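Local coordinates for protein GH3 beta-N-acetylglucosaminidase (PDB 6K5J) that hydrolyses terminal beta-linked N-acetylglucosamine residues as a glycoside hydrolase family 3 beta-N-acetylglucosaminidase, at residues A[431-436]-A[459-464]; A[466-471]-A[491-496]. All coordinates share one frame; numbering follows the deposited sequence.

Contact 1: A[431-436]-A[459-464]; sequences VQPTEE and IFSPDQ
The backbone carbonyl of Val431 is gripped by two side chains of 459-464. Ser461 OG donates to Val431 O at 2.6 Å, and Gln464 NE2 donates to the same oxygen at 3.0 Å. The two donors approach differently. The Gln464 amide nitrogen lies in the carbonyl plane, on a lone pair, with an N-H...O angle of 151°. The Ser461 hydroxyl is tilted 23° from that plane. Gln464 gets there as an extended chain, with CG anti to the backbone N (chi1 -171°). Its other amide atom, OE1, accepts from Tyr456 N, so both ends of the amide are held and its flip state is fixed. The side chain of Val431 crosses that of Gln464, with CG1 3.8 Å from NE2. Pro433 lies against the first turn of helix 462-472. Its CD sits 3.7 Å from Gln464 N, and its CG faces the carbonyl oxygen of Asp463. Beside this, one water donates to Pro433 O at 2.8 Å and to Asp463 OD2 at 2.6 Å. With an alanine here in place of the glutamine, Val431 O would probably keep the Ser461 hydroxyl but lose the amide donor, and Tyr456 N would lose the acceptor that OE1 gives it. The contact joins the loop after edge strand 424-430 to the start of helix 462-472, where Ser461 is the N-cap residue. Its chemistry is a backbone oxygen satisfied by two neutral donors, which implies that the loop and the helix start are held in place without any direct charge pair between them.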
ATOM      1  N   VAL A 431       4.851  19.074   5.246  1.00 26.33           N
ATOM      2  CA  VAL A 431       3.459  18.682   5.454  1.00 27.35           C
ATOM      3  C   VAL A 431       2.940  19.268   6.756  1.00 30.34           C
ATOM      4  O   VAL A 431       1.755  19.609   6.874  1.00 27.16           O
ATOM      5  CB  VAL A 431       3.345  17.145   5.409  1.00 27.37           C
ATOM      6  CG1 VAL A 431       2.017  16.670   5.971  1.00 29.61           C
ATOM      7  CG2 VAL A 431       3.517  16.666   3.988  1.00 22.93           C
ATOM      8  N   GLN A 432       3.818  19.405   7.751  1.00 32.49           N
ATOM      9  CA  GLN A 432       3.601  20.263   8.910  1.00 31.97           C
ATOM     10  C   GLN A 432       4.524  21.466   8.742  1.00 32.69           C
ATOM     11  O   GLN A 432       5.685  21.437   9.182  1.00 34.05           O
ATOM     12  CB  GLN A 432       3.891  19.515  10.212  1.00 36.33           C
ATOM     13  CG  GLN A 432       3.090  18.218  10.353  1.00 34.76           C
ATOM     14  CD  GLN A 432       3.664  17.298  11.411  1.00 51.82           C
ATOM     15  OE1 GLN A 432       3.658  17.624  12.599  1.00 59.40           O
ATOM     16  NE2 GLN A 432       4.173  16.146  10.985  1.00 52.91           N
ATOM     17  N   PRO A 433       4.074  22.532   8.085  1.00 33.72           N
ATOM     18  CA  PRO A 433       4.996  23.608   7.711  1.00 34.53           C
ATOM     19  C   PRO A 433       5.501  24.368   8.929  1.00 36.29           C
ATOM     20  O   PRO A 433       4.793  24.547   9.922  1.00 35.07           O
ATOM     21  CB  PRO A 433       4.142  24.507   6.809  1.00 29.85           C
ATOM     22  CG  PRO A 433       2.743  24.282   7.289  1.00 32.38           C
ATOM     23  CD  PRO A 433       2.683  22.829   7.691  1.00 31.17           C
ATOM     24  N   THR A 434       6.753  24.806   8.841  1.00 37.67           N
ATOM     25  CA  THR A 434       7.332  25.630   9.891  1.00 37.75           C
ATOM     26  C   THR A 434       6.697  27.022   9.891  1.00 42.67           C
ATOM     27  O   THR A 434       6.040  27.441   8.932  1.00 35.86           O
ATOM     28  CB  THR A 434       8.843  25.749   9.702  1.00 39.64           C
ATOM     29  OG1 THR A 434       9.109  26.602   8.586  1.00 37.56           O
ATOM     30  CG2 THR A 434       9.463  24.377   9.436  1.00 36.35           C
ATOM     31  N   GLU A 435       6.901  27.747  10.991  1.00 42.47           N
ATOM     32  CA  GLU A 435       6.352  29.095  11.073  1.00 43.90           C
ATOM     33  C   GLU A 435       6.950  29.991  10.000  1.00 37.09           C
ATOM     34  O   GLU A 435       6.256  30.844   9.436  1.00 40.72           O
ATOM     35  CB  GLU A 435       6.590  29.685  12.462  1.00 47.04           C
ATOM     36  CG  GLU A 435       5.386  29.592  13.375  1.00 51.33           C
ATOM     37  CD  GLU A 435       5.608  30.272  14.714  1.00 57.71           C
ATOM     38  OE1 GLU A 435       5.929  31.482  14.725  1.00 57.43           O
ATOM     39  OE2 GLU A 435       5.461  29.592  15.753  1.00 62.16           O
ATOM     40  N   GLU A 436       8.230  29.798   9.689  1.00 33.74           N
ATOM     41  CA  GLU A 436       8.864  30.616   8.664  1.00 44.59           C
ATOM     42  C   GLU A 436       8.315  30.286   7.284  1.00 42.94           C
ATOM     43  O   GLU A 436       8.071  31.189   6.476  1.00 37.05           O
ATOM     44  CB  GLU A 436      10.380  30.431   8.698  1.00 44.16           C
ATOM     45  CG  GLU A 436      11.126  31.088   7.535  1.00 50.76           C
ATOM     46  CD  GLU A 436      11.035  32.614   7.547  1.00 61.60           C
ATOM     47  OE1 GLU A 436      10.369  33.186   6.650  1.00 57.13           O
ATOM     48  OE2 GLU A 436      11.626  33.241   8.456  1.00 65.74           O
ATOM     49  N   ILE A 459      -6.180  17.511   6.353  1.00 24.15           N
ATOM     50  CA  ILE A 459      -7.146  17.115   7.374  1.00 23.73           C
ATOM     51  C   ILE A 459      -6.467  16.600   8.644  1.00 27.31           C
ATOM     52  O   ILE A 459      -7.057  16.659   9.728  1.00 30.00           O
ATOM     53  CB  ILE A 459      -8.117  16.063   6.795  1.00 24.63           C
ATOM     54  CG1 ILE A 459      -9.194  15.712   7.826  1.00 29.50           C
ATOM     55  CG2 ILE A 459      -7.350  14.798   6.362  1.00 25.27           C
ATOM     56  CD1 ILE A 459     -10.553  15.507   7.272  1.00 25.92           C
ATOM     57  N   PHE A 460      -5.234  16.107   8.541  1.00 24.75           N
ATOM     58  CA  PHE A 460      -4.464  15.639   9.685  1.00 29.03           C
ATOM     59  C   PHE A 460      -3.338  16.596  10.075  1.00 30.48           C
ATOM     60  O   PHE A 460      -2.518  16.246  10.925  1.00 29.94           O
ATOM     61  CB  PHE A 460      -3.864  14.260   9.394  1.00 25.39           C
ATOM     62  CG  PHE A 460      -4.886  13.177   9.137  1.00 27.62           C
ATOM     63  CD1 PHE A 460      -6.123  13.189   9.765  1.00 31.24           C
ATOM     64  CD2 PHE A 460      -4.592  12.131   8.273  1.00 26.85           C
ATOM     65  CE1 PHE A 460      -7.056  12.177   9.532  1.00 28.74           C
ATOM     66  CE2 PHE A 460      -5.509  11.116   8.032  1.00 26.12           C
ATOM     67  CZ  PHE A 460      -6.749  11.136   8.667  1.00 27.29           C
ATOM     68  N   SER A 461      -3.244  17.777   9.460  1.00 26.35           N
ATOM     69  CA  SER A 461      -2.122  18.682   9.713  1.00 26.91           C
ATOM     70  C   SER A 461      -2.681  20.085   9.909  1.00 30.47           C
ATOM     71  O   SER A 461      -2.853  20.841   8.941  1.00 29.03           O
ATOM     72  CB  SER A 461      -1.095  18.626   8.582  1.00 29.47           C
ATOM     73  OG  SER A 461      -0.077  19.611   8.760  1.00 32.23           O
ATOM     74  N   PRO A 462      -2.973  20.465  11.162  1.00 35.70           N
ATOM     75  CA  PRO A 462      -3.634  21.760  11.419  1.00 30.01           C
ATOM     76  C   PRO A 462      -2.892  22.978  10.885  1.00 27.33           C
ATOM     77  O   PRO A 462      -3.542  23.917  10.408  1.00 32.74           O
ATOM     78  CB  PRO A 462      -3.733  21.788  12.952  1.00 37.26           C
ATOM     79  CG  PRO A 462      -3.807  20.331  13.336  1.00 37.28           C
ATOM     80  CD  PRO A 462      -2.860  19.648  12.385  1.00 35.65           C
ATOM     81  N   ASP A 463      -1.558  23.012  10.967  1.00 31.19           N
ATOM     82  CA  ASP A 463      -0.832  24.184  10.477  1.00 32.89           C
ATOM     83  C   ASP A 463      -0.900  24.293   8.960  1.00 32.27           C
ATOM     84  O   ASP A 463      -0.888  25.406   8.414  1.00 27.07           O
ATOM     85  CB  ASP A 463       0.629  24.145  10.932  1.00 35.10           C
ATOM     86  CG  ASP A 463       0.774  24.210  12.442  1.00 37.90           C
ATOM     87  OD1 ASP A 463      -0.124  24.768  13.103  1.00 33.09           O
ATOM     88  OD2 ASP A 463       1.786  23.695  12.957  1.00 37.00           O
ATOM     89  N   GLN A 464      -0.950  23.152   8.266  1.00 29.57           N
ATOM     90  CA  GLN A 464      -1.165  23.170   6.825  1.00 28.05           C
ATOM     91  C   GLN A 464      -2.555  23.697   6.492  1.00 26.61           C
ATOM     92  O   GLN A 464      -2.711  24.553   5.614  1.00 25.49           O
ATOM     93  CB  GLN A 464      -0.973  21.766   6.245  1.00 27.72           C
ATOM     94  CG  GLN A 464      -0.974  21.729   4.729  1.00 25.72           C
ATOM     95  CD  GLN A 464      -1.010  20.311   4.165  1.00 25.63           C
ATOM     96  OE1 GLN A 464      -1.600  20.083   3.119  1.00 24.56           O
ATOM     97  NE2 GLN A 464      -0.389  19.359   4.863  1.00 22.69           N
TER
HETATM   98  O   HOH W   1       3.638  22.533  11.489  1.00 42.40           O

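Contact 2: A[466-471]-A[491-496]; sequences ALIEAL and NALPTV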
ATOM      1  N   ALA A 466      -4.499  25.580   8.277  1.00 30.99           N
ATOM      2  CA  ALA A 466      -4.636  26.983   8.659  1.00 27.69           C
ATOM      3  C   ALA A 466      -4.002  27.903   7.624  1.00 27.19           C
ATOM      4  O   ALA A 466      -4.562  28.958   7.305  1.00 31.99           O
ATOM      5  CB  ALA A 466      -4.022  27.211  10.042  1.00 30.62           C
ATOM      6  N   LEU A 467      -2.836  27.523   7.088  1.00 29.33           N
ATOM      7  CA  LEU A 467      -2.231  28.292   6.008  1.00 28.84           C
ATOM      8  C   LEU A 467      -3.169  28.379   4.813  1.00 29.26           C
ATOM      9  O   LEU A 467      -3.377  29.459   4.247  1.00 25.81           O
ATOM     10  CB  LEU A 467      -0.895  27.671   5.595  1.00 29.29           C
ATOM     11  CG  LEU A 467      -0.253  28.216   4.314  1.00 28.32           C
ATOM     12  CD1 LEU A 467      -0.043  29.716   4.421  1.00 32.24           C
ATOM     13  CD2 LEU A 467       1.070  27.514   4.029  1.00 31.09           C
ATOM     14  N   ILE A 468      -3.756  27.244   4.419  1.00 27.33           N
ATOM     15  CA  ILE A 468      -4.656  27.236   3.270  1.00 24.97           C
ATOM     16  C   ILE A 468      -5.866  28.127   3.529  1.00 26.24           C
ATOM     17  O   ILE A 468      -6.265  28.930   2.675  1.00 25.73           O
ATOM     18  CB  ILE A 468      -5.089  25.797   2.933  1.00 21.62           C
ATOM     19  CG1 ILE A 468      -3.891  24.976   2.469  1.00 24.23           C
ATOM     20  CG2 ILE A 468      -6.172  25.835   1.879  1.00 21.24           C
ATOM     21  CD1 ILE A 468      -4.174  23.464   2.398  1.00 24.04           C
ATOM     22  N   GLU A 469      -6.487  27.975   4.702  1.00 27.68           N
ATOM     23  CA  GLU A 469      -7.639  28.807   5.039  1.00 29.10           C
ATOM     24  C   GLU A 469      -7.271  30.287   5.081  1.00 28.30           C
ATOM     25  O   GLU A 469      -8.089  31.140   4.716  1.00 30.40           O
ATOM     26  CB  GLU A 469      -8.238  28.358   6.377  1.00 29.90           C
ATOM     27  CG  GLU A 469      -9.166  27.140   6.266  1.00 29.95           C
ATOM     28  CD  GLU A 469     -10.516  27.473   5.655  1.00 34.00           C
ATOM     29  OE1 GLU A 469     -11.317  28.171   6.321  1.00 33.78           O
ATOM     30  OE2 GLU A 469     -10.785  27.047   4.508  1.00 31.32           O
ATOM     31  N   ALA A 470      -6.045  30.607   5.498  1.00 31.40           N
ATOM     32  CA  ALA A 470      -5.598  31.999   5.494  1.00 30.37           C
ATOM     33  C   ALA A 470      -5.509  32.538   4.072  1.00 34.91           C
ATOM     34  O   ALA A 470      -5.993  33.641   3.776  1.00 30.79           O
ATOM     35  CB  ALA A 470      -4.247  32.116   6.203  1.00 30.96           C
ATOM     36  N   LEU A 471      -4.896  31.763   3.172  1.00 26.69           N
ATOM     37  CA  LEU A 471      -4.806  32.172   1.777  1.00 28.95           C
ATOM     38  C   LEU A 471      -6.188  32.300   1.158  1.00 29.34           C
ATOM     39  O   LEU A 471      -6.421  33.171   0.311  1.00 30.05           O
ATOM     40  CB  LEU A 471      -3.961  31.172   0.987  1.00 25.68           C
ATOM     41  CG  LEU A 471      -2.493  31.042   1.373  1.00 25.33           C
ATOM     42  CD1 LEU A 471      -1.842  29.856   0.659  1.00 25.36           C
ATOM     43  CD2 LEU A 471      -1.765  32.335   1.017  1.00 28.19           C
ATOM     44  N   ASN A 491     -12.849  18.732   3.799  1.00 22.35           N
ATOM     45  CA  ASN A 491     -13.680  18.805   5.002  1.00 23.41           C
ATOM     46  C   ASN A 491     -13.126  19.780   6.030  1.00 25.83           C
ATOM     47  O   ASN A 491     -13.881  20.260   6.885  1.00 24.83           O
ATOM     48  CB  ASN A 491     -13.810  17.422   5.654  1.00 20.15           C
ATOM     49  CG  ASN A 491     -14.641  16.466   4.832  1.00 23.21           C
ATOM     50  OD1 ASN A 491     -15.389  16.883   3.948  1.00 22.78           O
ATOM     51  ND2 ASN A 491     -14.520  15.176   5.121  1.00 22.98           N
ATOM     52  N   ALA A 492     -11.827  20.066   5.973  1.00 21.99           N
ATOM     53  CA  ALA A 492     -11.169  20.992   6.878  1.00 26.05           C
ATOM     54  C   ALA A 492     -10.948  22.366   6.261  1.00 26.73           C
ATOM     55  O   ALA A 492     -10.276  23.197   6.876  1.00 24.70           O
ATOM     56  CB  ALA A 492      -9.827  20.415   7.341  1.00 24.80           C
ATOM     57  N   LEU A 493     -11.491  22.622   5.068  1.00 22.04           N
ATOM     58  CA  LEU A 493     -11.178  23.829   4.292  1.00 25.36           C
ATOM     59  C   LEU A 493     -12.455  24.535   3.832  1.00 26.29           C
ATOM     60  O   LEU A 493     -12.713  24.670   2.632  1.00 25.56           O
ATOM     61  CB  LEU A 493     -10.292  23.470   3.095  1.00 20.94           C
ATOM     62  CG  LEU A 493      -8.968  22.796   3.442  1.00 22.60           C
ATOM     63  CD1 LEU A 493      -8.281  22.269   2.173  1.00 22.22           C
ATOM     64  CD2 LEU A 493      -8.043  23.760   4.199  1.00 26.64           C
ATOM     65  N   PRO A 494     -13.269  25.032   4.768  1.00 29.00           N
ATOM     66  CA  PRO A 494     -14.581  25.573   4.372  1.00 28.26           C
ATOM     67  C   PRO A 494     -14.517  26.855   3.548  1.00 27.46           C
ATOM     68  O   PRO A 494     -15.485  27.151   2.838  1.00 31.52           O
ATOM     69  CB  PRO A 494     -15.292  25.798   5.718  1.00 31.25           C
ATOM     70  CG  PRO A 494     -14.188  25.936   6.716  1.00 28.20           C
ATOM     71  CD  PRO A 494     -13.071  25.056   6.232  1.00 26.78           C
ATOM     72  N   THR A 495     -13.420  27.610   3.601  1.00 27.18           N
ATOM     73  CA  THR A 495     -13.305  28.863   2.863  1.00 29.35           C
ATOM     74  C   THR A 495     -12.782  28.674   1.445  1.00 31.65           C
ATOM     75  O   THR A 495     -12.911  29.588   0.619  1.00 29.66           O
ATOM     76  CB  THR A 495     -12.385  29.826   3.621  1.00 31.69           C
ATOM     77  OG1 THR A 495     -12.674  29.736   5.022  1.00 33.23           O
ATOM     78  CG2 THR A 495     -12.584  31.272   3.151  1.00 31.45           C
ATOM     79  N   VAL A 496     -12.211  27.505   1.144  1.00 27.31           N
ATOM     80  CA  VAL A 496     -11.636  27.264  -0.178  1.00 26.25           C
ATOM     81  C   VAL A 496     -12.751  27.235  -1.212  1.00 27.44           C
ATOM     82  O   VAL A 496     -13.799  26.615  -0.999  1.00 27.03           O
ATOM     83  CB  VAL A 496     -10.827  25.957  -0.153  1.00 25.00           C
ATOM     84  CG1 VAL A 496     -10.533  25.451  -1.557  1.00 22.43           C
ATOM     85  CG2 VAL A 496      -9.549  26.166   0.619  1.00 22.42           C
TER
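Glu469 reaches from helix 462-472 to the turn at 493-496 and takes two donors from one residue, Thr495. The backbone N of Thr495 donates to Glu469 OE2 at 2.8 Å, meeting the syn lone pair of that oxygen. Thr495 OG1 also donates to Glu469 OE1, but at 2.4 Å this bond is unusually short and its exact length is doubtful. On this reading each oxygen has a donor. The bend at chi2 (-74°) brings the carboxylate against Thr495 and the Pro494 ring. Pro494 has no N-H to offer, and its ring carbon CD lies 3.5 Å from Glu469 OE2. The turn is type I and is closed by Val496 N donating to Leu493 O at 3.2 Å. Leu493 O also accepts from Arg377 NH1, which bonds to Val496 O as well. Beneath the polar layer, Ile468 CG2 touches Leu493 CD2 and Val496 CG2, both at 3.6 Å. Ile468 and Val496 also pack on Val481 of strand 478-483. The contact thus ties the loop before strand 499-501 to a helix lying on the six-stranded sheet. Donors to both oxygens would probably limit rotation of the carboxylate, and its negative charge is probably eased by one backbone N-H and one hydroxyl of Thr495.

Contacts 1 and 2 share helix 462-472. The first uses its N-terminal end, the second its next turns, and their centres are about 12 Å apart. They also touch directly: Ile459 CD1 lies 4.1 Å from Asn491 CB, and Ile459 CA lies 4.3 Å from Ala492 CB. Ile459, just before the helix, meets the 491-492 end of the loop, so the two contacts form one continuous patch. They lie on the same side of the chain's centre, about 24 and 28 Å from it, centre to centre. Both flank the six-stranded sheet that includes strands 424-430 and 499-501. The residues around the attached N-acetylglucosamine fall between 47 and 297, so neither contact takes part in that site.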